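Local coordinates for protein alkaline phosphatase (Thermus thermophilus, PDB 7KWD) that probably hydrolyses phosphate monoesters at a two-zinc, one-magnesium centre, as alkaline phosphatases do, working as a homodimer, at residues E94-N100 / V109-I115; S103-T108 / L122-F126; A150-N156 / Q168-F172. All coordinates share one frame; numbering follows the deposited sequence.

Interaction 1: residues E94-N100 / V109-I115. With ZN (zinc ion), chain E.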
ATOM      1  N   GLU A  94     -16.405   2.338   3.248  1.00 30.13           N
ATOM      2  CA  GLU A  94     -16.747   0.920   3.065  1.00 29.01           C
ATOM      3  C   GLU A  94     -17.354   0.757   1.671  1.00 32.62           C
ATOM      4  O   GLU A  94     -17.338   1.678   0.836  1.00 28.87           O
ATOM      5  CB  GLU A  94     -17.622   0.399   4.209  1.00 37.12           C
ATOM      6  CG  GLU A  94     -18.786   1.274   4.551  1.00 36.36           C
ATOM      7  CD  GLU A  94     -19.761   1.380   3.372  1.00 42.17           C
ATOM      8  OE1 GLU A  94     -19.629   2.352   2.590  1.00 38.23           O
ATOM      9  OE2 GLU A  94     -20.636   0.485   3.203  1.00 34.69           O
ATOM     10  N   SER A  95     -17.890  -0.437   1.425  1.00 30.47           N
ATOM     11  CA  SER A  95     -18.117  -0.878   0.056  1.00 32.51           C
ATOM     12  C   SER A  95     -19.246  -0.122  -0.638  1.00 29.90           C
ATOM     13  O   SER A  95     -19.178   0.104  -1.853  1.00 27.67           O
ATOM     14  CB  SER A  95     -18.402  -2.371   0.046  1.00 38.82           C
ATOM     15  OG  SER A  95     -17.238  -3.103  -0.172  1.00 36.69           O
ATOM     16  N   SER A  96     -20.322   0.242   0.086  1.00 31.19           N
ATOM     17  CA  SER A  96     -21.442   0.912  -0.591  1.00 26.75           C
ATOM     18  C   SER A  96     -21.040   2.304  -1.056  1.00 21.29           C
ATOM     19  O   SER A  96     -21.314   2.687  -2.200  1.00 26.47           O
ATOM     20  CB  SER A  96     -22.678   1.000   0.311  1.00 28.69           C
ATOM     21  OG  SER A  96     -22.377   1.599   1.549  1.00 27.15           O
ATOM     22  N   ALA A  97     -20.375   3.079  -0.187  1.00 23.19           N
ATOM     23  CA  ALA A  97     -19.921   4.396  -0.616  1.00 25.52           C
ATOM     24  C   ALA A  97     -18.876   4.279  -1.718  1.00 23.33           C
ATOM     25  O   ALA A  97     -18.866   5.071  -2.660  1.00 21.24           O
ATOM     26  CB  ALA A  97     -19.378   5.179   0.583  1.00 23.52           C
ATOM     27  N   ALA A  98     -18.022   3.268  -1.653  1.00 23.76           N
ATOM     28  CA  ALA A  98     -17.020   3.104  -2.702  1.00 22.80           C
ATOM     29  C   ALA A  98     -17.687   2.755  -4.015  1.00 23.05           C
ATOM     30  O   ALA A  98     -17.411   3.358  -5.055  1.00 24.30           O
ATOM     31  CB  ALA A  98     -16.025   2.028  -2.299  1.00 23.81           C
ATOM     32  N   GLY A  99     -18.620   1.804  -3.973  1.00 23.81           N
ATOM     33  CA  GLY A  99     -19.357   1.453  -5.173  1.00 20.89           C
ATOM     34  C   GLY A  99     -20.151   2.624  -5.704  1.00 20.45           C
ATOM     35  O   GLY A  99     -20.206   2.852  -6.916  1.00 20.46           O
ATOM     36  N   ASN A 100     -20.771   3.386  -4.796  1.00 24.32           N
ATOM     37  CA  ASN A 100     -21.498   4.586  -5.189  1.00 23.70           C
ATOM     38  C   ASN A 100     -20.604   5.572  -5.928  1.00 21.06           C
ATOM     39  O   ASN A 100     -21.032   6.200  -6.901  1.00 22.56           O
ATOM     40  CB  ASN A 100     -22.071   5.269  -3.959  1.00 24.72           C
ATOM     41  CG  ASN A 100     -23.272   4.560  -3.404  1.00 23.85           C
ATOM     42  OD1 ASN A 100     -23.741   3.584  -3.975  1.00 18.32           O
ATOM     43  ND2 ASN A 100     -23.777   5.052  -2.273  1.00 22.68           N
ATOM     44  N   VAL A 109     -22.228   8.997   2.054  1.00 24.41           N
ATOM     45  CA  VAL A 109     -21.965   8.519   3.399  1.00 26.53           C
ATOM     46  C   VAL A 109     -21.939   7.000   3.367  1.00 33.00           C
ATOM     47  O   VAL A 109     -22.712   6.369   2.630  1.00 30.37           O
ATOM     48  CB  VAL A 109     -23.042   9.058   4.342  1.00 30.03           C
ATOM     49  CG1 VAL A 109     -23.003   8.292   5.630  1.00 40.16           C
ATOM     50  CG2 VAL A 109     -22.836  10.582   4.536  1.00 30.47           C
ATOM     51  N   ASN A 110     -21.047   6.402   4.163  1.00 29.34           N
ATOM     52  CA  ASN A 110     -20.953   4.945   4.223  1.00 31.81           C
ATOM     53  C   ASN A 110     -22.308   4.356   4.577  1.00 40.19           C
ATOM     54  O   ASN A 110     -22.942   4.794   5.547  1.00 34.48           O
ATOM     55  CB  ASN A 110     -19.909   4.512   5.271  1.00 29.13           C
ATOM     56  CG  ASN A 110     -18.470   4.928   4.897  1.00 35.53           C
ATOM     57  OD1 ASN A 110     -18.214   5.391   3.780  1.00 27.34           O
ATOM     58  ND2 ASN A 110     -17.529   4.759   5.845  1.00 32.93           N
ATOM     59  N   GLY A 111     -22.773   3.384   3.786  1.00 34.85           N
ATOM     60  CA  GLY A 111     -23.972   2.669   4.202  1.00 35.24           C
ATOM     61  C   GLY A 111     -25.116   2.471   3.230  1.00 33.19           C
ATOM     62  O   GLY A 111     -25.670   1.368   3.138  1.00 41.18           O
ATOM     63  N   GLY A 112     -25.521   3.519   2.535  1.00 28.04           N
ATOM     64  CA  GLY A 112     -26.569   3.389   1.550  1.00 24.78           C
ATOM     65  C   GLY A 112     -26.061   3.065   0.140  1.00 23.87           C
ATOM     66  O   GLY A 112     -24.906   3.306  -0.209  1.00 29.68           O
ATOM     67  N   LEU A 113     -26.959   2.491  -0.652  1.00 25.55           N
ATOM     68  CA  LEU A 113     -26.708   2.128  -2.044  1.00 27.75           C
ATOM     69  C   LEU A 113     -27.326   3.174  -2.957  1.00 26.69           C
ATOM     70  O   LEU A 113     -28.540   3.381  -2.924  1.00 27.33           O
ATOM     71  CB  LEU A 113     -27.314   0.762  -2.362  1.00 25.83           C
ATOM     72  CG  LEU A 113     -26.719  -0.417  -1.603  1.00 27.36           C
ATOM     73  CD1 LEU A 113     -27.492  -1.711  -1.892  1.00 25.47           C
ATOM     74  CD2 LEU A 113     -25.238  -0.589  -1.971  1.00 21.36           C
ATOM     75  N   ALA A 114     -26.499   3.816  -3.784  1.00 27.45           N
ATOM     76  CA  ALA A 114     -26.973   4.825  -4.739  1.00 26.71           C
ATOM     77  C   ALA A 114     -27.971   5.776  -4.097  1.00 21.37           C
ATOM     78  O   ALA A 114     -29.089   5.988  -4.581  1.00 22.76           O
ATOM     79  CB  ALA A 114     -27.604   4.172  -5.965  1.00 20.90           C
ATOM     80  N   ILE A 115     -27.537   6.387  -2.992  1.00 22.52           N
ATOM     81  CA  ILE A 115     -28.402   7.271  -2.225  1.00 23.44           C
ATOM     82  C   ILE A 115     -27.531   8.100  -1.296  1.00 25.15           C
ATOM     83  O   ILE A 115     -26.460   7.661  -0.867  1.00 26.40           O
ATOM     84  CB  ILE A 115     -29.445   6.425  -1.449  1.00 24.56           C
ATOM     85  CG1 ILE A 115     -30.645   7.249  -1.008  1.00 29.03           C
ATOM     86  CG2 ILE A 115     -28.744   5.749  -0.232  1.00 31.16           C
ATOM     87  CD1 ILE A 115     -31.757   6.403  -0.332  1.00 31.00           C
TER
HETATM   88 ZN    ZN E 603     -15.216  -3.188  -0.561  1.00 37.00          ZN

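Interaction 2: residues S103-T108 / L122-F126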
ATOM      1  N   SER A 103     -20.343   4.181  -9.336  1.00 21.25           N
ATOM      2  CA  SER A 103     -21.551   4.025 -10.142  1.00 23.41           C
ATOM      3  C   SER A 103     -22.344   5.311 -10.246  1.00 17.56           C
ATOM      4  O   SER A 103     -23.144   5.442 -11.167  1.00 22.66           O
ATOM      5  CB  SER A 103     -22.471   2.935  -9.577  1.00 22.43           C
ATOM      6  OG  SER A 103     -22.996   3.362  -8.343  1.00 23.35           O
ATOM      7  N   CYS A 104     -22.132   6.258  -9.331  1.00 23.13           N
ATOM      8  CA  CYS A 104     -22.893   7.491  -9.318  1.00 20.94           C
ATOM      9  C   CYS A 104     -22.045   8.739  -9.493  1.00 26.94           C
ATOM     10  O   CYS A 104     -22.596   9.764  -9.868  1.00 19.72           O
ATOM     11  CB  CYS A 104     -23.707   7.607  -8.021  1.00 21.00           C
ATOM     12  SG  CYS A 104     -24.865   6.246  -7.767  1.00 24.13           S
ATOM     13  N   GLY A 105     -20.726   8.661  -9.299  1.00 22.38           N
ATOM     14  CA  GLY A 105     -19.833   9.779  -9.539  1.00 22.30           C
ATOM     15  C   GLY A 105     -19.778  10.810  -8.436  1.00 22.71           C
ATOM     16  O   GLY A 105     -19.266  11.911  -8.662  1.00 22.86           O
ATOM     17  N   VAL A 106     -20.290  10.496  -7.256  1.00 24.55           N
ATOM     18  CA  VAL A 106     -20.343  11.443  -6.158  1.00 20.16           C
ATOM     19  C   VAL A 106     -20.014  10.696  -4.873  1.00 19.95           C
ATOM     20  O   VAL A 106     -20.211   9.479  -4.768  1.00 22.81           O
ATOM     21  CB  VAL A 106     -21.723  12.149  -6.020  1.00 25.12           C
ATOM     22  CG1 VAL A 106     -22.067  12.931  -7.233  1.00 23.45           C
ATOM     23  CG2 VAL A 106     -22.810  11.155  -5.725  1.00 25.18           C
ATOM     24  N   LYS A 107     -19.502  11.434  -3.902  1.00 21.14           N
ATOM     25  CA  LYS A 107     -19.211  10.876  -2.590  1.00 22.80           C
ATOM     26  C   LYS A 107     -20.509  10.761  -1.823  1.00 26.69           C
ATOM     27  O   LYS A 107     -21.352  11.669  -1.870  1.00 26.70           O
ATOM     28  CB  LYS A 107     -18.250  11.762  -1.813  1.00 24.76           C
ATOM     29  CG  LYS A 107     -16.981  12.121  -2.570  1.00 28.53           C
ATOM     30  CD  LYS A 107     -15.952  11.022  -2.406  1.00 26.76           C
ATOM     31  CE  LYS A 107     -14.539  11.466  -2.751  1.00 24.85           C
ATOM     32  NZ  LYS A 107     -13.611  10.283  -2.872  1.00 24.83           N
ATOM     33  N   THR A 108     -20.680   9.634  -1.138  1.00 22.95           N
ATOM     34  CA  THR A 108     -21.821   9.400  -0.257  1.00 25.12           C
ATOM     35  C   THR A 108     -21.306   9.018   1.121  1.00 26.94           C
ATOM     36  O   THR A 108     -20.108   8.822   1.345  1.00 25.30           O
ATOM     37  CB  THR A 108     -22.751   8.305  -0.798  1.00 25.88           C
ATOM     38  OG1 THR A 108     -22.034   7.062  -0.876  1.00 31.42           O
ATOM     39  CG2 THR A 108     -23.218   8.683  -2.178  1.00 26.30           C
ATOM     40  N   LEU A 122     -29.902   8.397  -6.094  1.00 23.06           N
ATOM     41  CA  LEU A 122     -28.959   8.611  -7.173  1.00 26.09           C
ATOM     42  C   LEU A 122     -29.240   7.594  -8.265  1.00 27.82           C
ATOM     43  O   LEU A 122     -29.778   6.516  -7.999  1.00 22.44           O
ATOM     44  CB  LEU A 122     -27.526   8.465  -6.674  1.00 26.34           C
ATOM     45  CG  LEU A 122     -27.197   9.186  -5.357  1.00 28.01           C
ATOM     46  CD1 LEU A 122     -25.799   8.847  -4.862  1.00 28.16           C
ATOM     47  CD2 LEU A 122     -27.353  10.694  -5.551  1.00 25.32           C
ATOM     48  N   LYS A 123     -28.875   7.938  -9.485  1.00 25.90           N
ATOM     49  CA  LYS A 123     -29.049   7.010 -10.590  1.00 24.38           C
ATOM     50  C   LYS A 123     -27.720   6.354 -10.866  1.00 24.63           C
ATOM     51  O   LYS A 123     -26.782   7.045 -11.299  1.00 22.49           O
ATOM     52  CB  LYS A 123     -29.548   7.738 -11.833  1.00 24.04           C
ATOM     53  CG  LYS A 123     -29.938   6.827 -12.991  1.00 27.73           C
ATOM     54  CD  LYS A 123     -30.518   7.712 -14.083  1.00 34.46           C
ATOM     55  CE  LYS A 123     -30.822   6.970 -15.355  1.00 46.15           C
ATOM     56  NZ  LYS A 123     -31.372   7.926 -16.377  1.00 49.02           N
ATOM     57  N   PRO A 124     -27.566   5.058 -10.621  1.00 20.10           N
ATOM     58  CA  PRO A 124     -26.270   4.412 -10.817  1.00 25.56           C
ATOM     59  C   PRO A 124     -26.081   3.943 -12.252  1.00 23.40           C
ATOM     60  O   PRO A 124     -27.036   3.727 -13.004  1.00 21.25           O
ATOM     61  CB  PRO A 124     -26.332   3.210  -9.855  1.00 22.96           C
ATOM     62  CG  PRO A 124     -27.817   2.857  -9.783  1.00 20.87           C
ATOM     63  CD  PRO A 124     -28.604   4.103 -10.151  1.00 24.70           C
ATOM     64  N   PHE A 125     -24.812   3.729 -12.592  1.00 21.09           N
ATOM     65  CA  PHE A 125     -24.412   3.686 -13.998  1.00 20.11           C
ATOM     66  C   PHE A 125     -25.030   2.524 -14.751  1.00 21.97           C
ATOM     67  O   PHE A 125     -25.385   2.666 -15.926  1.00 22.66           O
ATOM     68  CB  PHE A 125     -22.876   3.637 -14.129  1.00 20.59           C
ATOM     69  CG  PHE A 125     -22.430   3.815 -15.524  1.00 19.17           C
ATOM     70  CD1 PHE A 125     -22.514   5.055 -16.118  1.00 20.46           C
ATOM     71  CD2 PHE A 125     -22.021   2.731 -16.283  1.00 21.70           C
ATOM     72  CE1 PHE A 125     -22.171   5.225 -17.454  1.00 21.59           C
ATOM     73  CE2 PHE A 125     -21.673   2.890 -17.602  1.00 24.35           C
ATOM     74  CZ  PHE A 125     -21.764   4.142 -18.189  1.00 21.95           C
ATOM     75  N   PHE A 126     -25.140   1.347 -14.139  1.00 21.98           N
ATOM     76  CA  PHE A 126     -25.684   0.249 -14.947  1.00 20.02           C
ATOM     77  C   PHE A 126     -27.192   0.424 -15.181  1.00 25.61           C
ATOM     78  O   PHE A 126     -27.743  -0.122 -16.150  1.00 22.06           O
ATOM     79  CB  PHE A 126     -25.408  -1.108 -14.293  1.00 24.32           C
ATOM     80  CG  PHE A 126     -24.006  -1.621 -14.503  1.00 19.45           C
ATOM     81  CD1 PHE A 126     -23.015  -0.810 -15.050  1.00 25.05           C
ATOM     82  CD2 PHE A 126     -23.692  -2.931 -14.189  1.00 26.72           C
ATOM     83  CE1 PHE A 126     -21.720  -1.308 -15.273  1.00 21.99           C
ATOM     84  CE2 PHE A 126     -22.386  -3.432 -14.386  1.00 21.08           C
ATOM     85  CZ  PHE A 126     -21.412  -2.622 -14.929  1.00 24.89           C
TER

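Interaction 3: residues A150-N156 / Q168-F172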
ATOM      1  N   ALA A 150     -24.771  -4.384  -6.141  1.00 19.84           N
ATOM      2  CA  ALA A 150     -26.062  -3.722  -6.009  1.00 20.91           C
ATOM      3  C   ALA A 150     -25.927  -2.227  -6.240  1.00 20.93           C
ATOM      4  O   ALA A 150     -26.828  -1.597  -6.817  1.00 22.71           O
ATOM      5  CB  ALA A 150     -26.678  -4.018  -4.647  1.00 23.53           C
ATOM      6  N   SER A 151     -24.803  -1.635  -5.806  1.00 21.25           N
ATOM      7  CA  SER A 151     -24.645  -0.194  -5.939  1.00 19.36           C
ATOM      8  C   SER A 151     -24.599   0.231  -7.393  1.00 22.62           C
ATOM      9  O   SER A 151     -24.726   1.420  -7.681  1.00 23.49           O
ATOM     10  CB  SER A 151     -23.366   0.262  -5.246  1.00 24.17           C
ATOM     11  OG  SER A 151     -22.231  -0.210  -5.991  1.00 23.42           O
ATOM     12  N   PHE A 152     -24.391  -0.717  -8.319  1.00 22.67           N
ATOM     13  CA  PHE A 152     -24.347  -0.365  -9.718  1.00 18.60           C
ATOM     14  C   PHE A 152     -25.709  -0.332 -10.375  1.00 23.82           C
ATOM     15  O   PHE A 152     -25.827   0.260 -11.454  1.00 24.25           O
ATOM     16  CB  PHE A 152     -23.462  -1.324 -10.514  1.00 20.38           C
ATOM     17  CG  PHE A 152     -22.011  -0.940 -10.493  1.00 21.70           C
ATOM     18  CD1 PHE A 152     -21.410  -0.556  -9.316  1.00 21.03           C
ATOM     19  CD2 PHE A 152     -21.274  -0.932 -11.643  1.00 23.28           C
ATOM     20  CE1 PHE A 152     -20.075  -0.185  -9.283  1.00 24.18           C
ATOM     21  CE2 PHE A 152     -19.949  -0.552 -11.628  1.00 26.42           C
ATOM     22  CZ  PHE A 152     -19.345  -0.194 -10.456  1.00 26.60           C
ATOM     23  N   VAL A 153     -26.739  -0.935  -9.762  1.00 18.04           N
ATOM     24  CA  VAL A 153     -28.027  -1.124 -10.420  1.00 21.42           C
ATOM     25  C   VAL A 153     -29.187  -0.487  -9.658  1.00 22.34           C
ATOM     26  O   VAL A 153     -30.138  -0.012 -10.288  1.00 23.37           O
ATOM     27  CB  VAL A 153     -28.317  -2.618 -10.671  1.00 18.87           C
ATOM     28  CG1 VAL A 153     -27.459  -3.095 -11.774  1.00 24.25           C
ATOM     29  CG2 VAL A 153     -28.047  -3.397  -9.405  1.00 22.87           C
ATOM     30  N   ILE A 154     -29.178  -0.483  -8.321  1.00 26.29           N
ATOM     31  CA  ILE A 154     -30.391  -0.063  -7.596  1.00 26.15           C
ATOM     32  C   ILE A 154     -30.071   0.853  -6.421  1.00 29.51           C
ATOM     33  O   ILE A 154     -28.940   0.957  -5.957  1.00 26.52           O
ATOM     34  CB  ILE A 154     -31.230  -1.266  -7.099  1.00 25.32           C
ATOM     35  CG1 ILE A 154     -30.403  -2.229  -6.230  1.00 25.36           C
ATOM     36  CG2 ILE A 154     -31.857  -2.028  -8.293  1.00 20.88           C
ATOM     37  CD1 ILE A 154     -30.376  -1.870  -4.711  1.00 22.59           C
ATOM     38  N   SER A 155     -31.113   1.511  -5.920  1.00 23.91           N
ATOM     39  CA  SER A 155     -30.985   2.440  -4.810  1.00 27.68           C
ATOM     40  C   SER A 155     -31.701   1.902  -3.582  1.00 27.50           C
ATOM     41  O   SER A 155     -32.835   1.419  -3.668  1.00 29.41           O
ATOM     42  CB  SER A 155     -31.581   3.818  -5.136  1.00 24.08           C
ATOM     43  OG  SER A 155     -31.418   4.642  -3.981  1.00 32.01           O
ATOM     44  N   ASN A 156     -31.052   2.013  -2.436  1.00 28.48           N
ATOM     45  CA  ASN A 156     -31.652   1.532  -1.195  1.00 28.02           C
ATOM     46  C   ASN A 156     -30.923   2.129  -0.003  1.00 30.76           C
ATOM     47  O   ASN A 156     -29.682   2.143   0.022  1.00 24.92           O
ATOM     48  CB  ASN A 156     -31.594  -0.005  -1.144  1.00 29.63           C
ATOM     49  CG  ASN A 156     -32.417  -0.575  -0.004  1.00 29.90           C
ATOM     50  OD1 ASN A 156     -32.254  -0.170   1.150  1.00 26.95           O
ATOM     51  ND2 ASN A 156     -33.307  -1.504  -0.326  1.00 29.92           N
ATOM     52  N   GLN A 168     -35.698  -6.024  -5.682  1.00 24.96           N
ATOM     53  CA  GLN A 168     -35.319  -4.948  -6.597  1.00 26.98           C
ATOM     54  C   GLN A 168     -34.585  -5.490  -7.823  1.00 23.07           C
ATOM     55  O   GLN A 168     -34.731  -4.955  -8.924  1.00 24.52           O
ATOM     56  CB  GLN A 168     -34.465  -3.936  -5.846  1.00 25.43           C
ATOM     57  CG  GLN A 168     -35.238  -3.145  -4.787  1.00 29.23           C
ATOM     58  CD  GLN A 168     -34.326  -2.205  -4.030  1.00 28.52           C
ATOM     59  OE1 GLN A 168     -33.733  -2.589  -3.023  1.00 28.23           O
ATOM     60  NE2 GLN A 168     -34.206  -0.971  -4.514  1.00 21.65           N
ATOM     61  N   TYR A 169     -33.782  -6.551  -7.644  1.00 19.24           N
ATOM     62  CA  TYR A 169     -33.097  -7.178  -8.776  1.00 20.83           C
ATOM     63  C   TYR A 169     -34.087  -7.747  -9.783  1.00 21.96           C
ATOM     64  O   TYR A 169     -33.906  -7.609 -11.011  1.00 25.37           O
ATOM     65  CB  TYR A 169     -32.186  -8.295  -8.269  1.00 20.53           C
ATOM     66  CG  TYR A 169     -30.840  -7.869  -7.773  1.00 24.20           C
ATOM     67  CD1 TYR A 169     -30.538  -6.525  -7.521  1.00 25.48           C
ATOM     68  CD2 TYR A 169     -29.846  -8.804  -7.605  1.00 24.59           C
ATOM     69  CE1 TYR A 169     -29.271  -6.162  -7.089  1.00 22.51           C
ATOM     70  CE2 TYR A 169     -28.588  -8.453  -7.173  1.00 21.52           C
ATOM     71  CZ  TYR A 169     -28.302  -7.131  -6.913  1.00 24.98           C
ATOM     72  OH  TYR A 169     -27.021  -6.814  -6.480  1.00 23.09           O
ATOM     73  N   LEU A 170     -35.138  -8.417  -9.287  1.00 28.04           N
ATOM     74  CA  LEU A 170     -36.171  -8.930 -10.183  1.00 21.59           C
ATOM     75  C   LEU A 170     -36.801  -7.803 -10.991  1.00 25.73           C
ATOM     76  O   LEU A 170     -37.016  -7.940 -12.195  1.00 23.65           O
ATOM     77  CB  LEU A 170     -37.234  -9.670  -9.371  1.00 29.45           C
ATOM     78  CG  LEU A 170     -38.440 -10.244 -10.120  1.00 29.52           C
ATOM     79  CD1 LEU A 170     -38.024 -11.282 -11.179  1.00 30.07           C
ATOM     80  CD2 LEU A 170     -39.445 -10.864  -9.127  1.00 29.02           C
ATOM     81  N   GLU A 171     -37.117  -6.683 -10.336  1.00 27.07           N
ATOM     82  CA  GLU A 171     -37.752  -5.574 -11.039  1.00 27.94           C
ATOM     83  C   GLU A 171     -36.768  -4.893 -11.983  1.00 28.89           C
ATOM     84  O   GLU A 171     -37.135  -4.503 -13.096  1.00 25.23           O
ATOM     85  CB  GLU A 171     -38.322  -4.567 -10.035  1.00 31.34           C
ATOM     86  CG  GLU A 171     -39.170  -3.465 -10.694  1.00 42.40           C
ATOM     87  CD  GLU A 171     -39.544  -2.370  -9.712  1.00 63.07           C
ATOM     88  OE1 GLU A 171     -39.315  -2.577  -8.495  1.00 58.80           O
ATOM     89  OE2 GLU A 171     -40.053  -1.304 -10.155  1.00 69.98           O
ATOM     90  N   PHE A 172     -35.496  -4.775 -11.577  1.00 26.35           N
ATOM     91  CA  PHE A 172     -34.508  -4.174 -12.472  1.00 25.56           C
ATOM     92  C   PHE A 172     -34.352  -4.991 -13.741  1.00 26.31           C
ATOM     93  O   PHE A 172     -34.289  -4.439 -14.847  1.00 23.99           O
ATOM     94  CB  PHE A 172     -33.162  -4.025 -11.762  1.00 23.35           C
ATOM     95  CG  PHE A 172     -32.100  -3.370 -12.621  1.00 24.86           C
ATOM     96  CD1 PHE A 172     -32.143  -2.005 -12.903  1.00 28.75           C
ATOM     97  CD2 PHE A 172     -31.084  -4.125 -13.174  1.00 29.44           C
ATOM     98  CE1 PHE A 172     -31.156  -1.407 -13.714  1.00 27.85           C
ATOM     99  CE2 PHE A 172     -30.088  -3.536 -13.992  1.00 32.47           C
ATOM    100  CZ  PHE A 172     -30.131  -2.182 -14.259  1.00 28.49           C
TER

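Interaction 1: residues E94-N100 / V109-I115
Asn-110 lies alongside Glu-94, the two side chains sliding past each other in opposite directions with amide and carboxylate planes 38° apart; Asn-110 CB is 3.5 Å from Glu-94 CG. Asn-110 OD1 sits 3.4 Å from Ala-97 CB and bonds to Ser-87, while ND2 reaches the carbonyl of Ser-331 of the second subunit. Next, Gly-111 N donates to Ser-96 OG over 2.9 Å, and that hydroxyl in turn donates to Glu-94 OE2 at 2.6 Å. These bonds gather at Glu-94, the N-cap of helix 95-104, which opens with Ser-95, the probable phosphoserine nucleophile of the alkaline phosphatase fold; Ser-95 OG binds zinc at 2.1 Å. Wedged between its backbone N and carbonyl carbon (chi1 48°), CG of Glu-94 turns the carboxylate back over the first turn. There OE1 takes Ala-97 N on its syn lone pair, OE2 takes Ser-96 N from above the plane, and Arg-159 adds a salt bridge. A leucine in place of Glu-94 would probably leave these two helix N-H groups uncapped and Arg-159 without its countercharge. Further on, Gly-112 O accepts from Asn-100 ND2 at 2.9 Å. Leu-113 lays CD2 against Ser-96 CB (3.8 Å). Ala-114 N finally meets Asn-100 OD1 at 2.8 Å, nearly straight at 165°, the donor standing above the carbonyl plane; with the Gly-112 bond it fixes which way round the amide is turned.

Interaction 2: residues S103-T108 / L122-F126
Where helix 95-104 runs out, Ser-103 and Cys-104 pack against Leu-122 and Pro-124, on the approach to helix 125-131. The closest carbon-to-oxygen touch is on the backbone: Pro-124 CA makes a bent CA-H...O contact with Ser-103 O, 3.3 Å away, and the same oxygen lies 2.8 Å from Phe-125 N. On the side-chain side, Pro-124 CB rests 3.7 Å from Ser-103 OG. That hydroxyl is held by Ser-151 O and by Gly-99 O one turn back in its own helix, so the proline ring meets a polar atom already supplied with partners.

Cys-104 contributes its sulfur. Turned beside its own backbone N (chi1 -59°), SG comes to 3.6 Å from Leu-122 CB and 4.0 Å from Pro-124 CB, filling the angle between the two residues. Leu-122 carries the contact further: its CD1 touches Val-106 CG2 at 3.9 Å, the two side chains meeting tip to tip, and Thr-108 CG2 at 3.7 Å, where the two side chains run past each other in opposite directions. Thr-108 thus offers its methyl to the leucine while OG1 is engaged by Asn-100 ND2. Beyond the contact, the ring of Phe-125 packs against helix 459-468, on Phe-461, Met-464 and Leu-468. Between Cys-104 and Val-106 the chain turns at Gly-105, with a positive phi of 80°; Pro-124 stands as N-cap to the next helix. The arrangement is the C-terminal end of one helix, stopped at a positive-phi glycine, packed against the N-terminal end of the next across their connecting loop, in the alkaline phosphatase fold.

Interaction 3: residues A150-N156 / Q168-F172
One face of the Phe-172 ring is covered by Val-153, whose CB stands over the ring centre 3.9 Å from the centroid, a CH-pi contact 13° off the normal. Val-153 CG1 lies 3.5 Å from Phe-172 CE2. The Tyr-169 ring is met at its edge by Ile-154 CG1 and Ala-150 CB, the latter 3.4 Å from Tyr-169 OH; Tyr-177 stacks on this ring, and the hydroxyl bonds to Val-144 O. With CG beside its own backbone N (chi1 -83°), Tyr-169 carries its phenol across Val-153 to Ala-150. The Gln-168 amide uses both its ends. Its NE2 donates to Ser-155 O at 2.9 Å, the acceptor lying in the amide plane, and its OE1 accepts from Asn-156 ND2 at 2.9 Å, an almost straight bond of 172° with the two amide planes well turned against each other. The Ile-154 side chain crosses that of Gln-168 at about a right angle, CD1 3.8 Å from Gln-168 OE1. Helix 162-172 is thus seated on helix 147-153 by apolar packing, while the paired bonds fix the rotation of the glutamine amide and tie the helix to the extended loop at 155-156 that follows helix 147-153.

How the interactions relate
The three contacts lie on the same side of the chain's centre, within the alkaline phosphatase fold. Interactions 1 and 2, with centres 9 Å apart, share helix 95-104; their segments alternate along the chain, and a bond from Leu-122 N to Ala-114 O ties the connection between helices 95-104 and 125-131 back on itself. Interaction 3 follows both in sequence, 13 Å from interaction 1 and 12 Å from interaction 2, and joins them through segment 150-156: Asn-156 O receives Leu-113 N, and Phe-152 O receives Phe-126 N. Helices 95-104 and 147-153, which carry the zinc ligand Ser-95 and the magnesium ligand Thr-148, are thereby linked to each other and to helices 125-131 and 162-172.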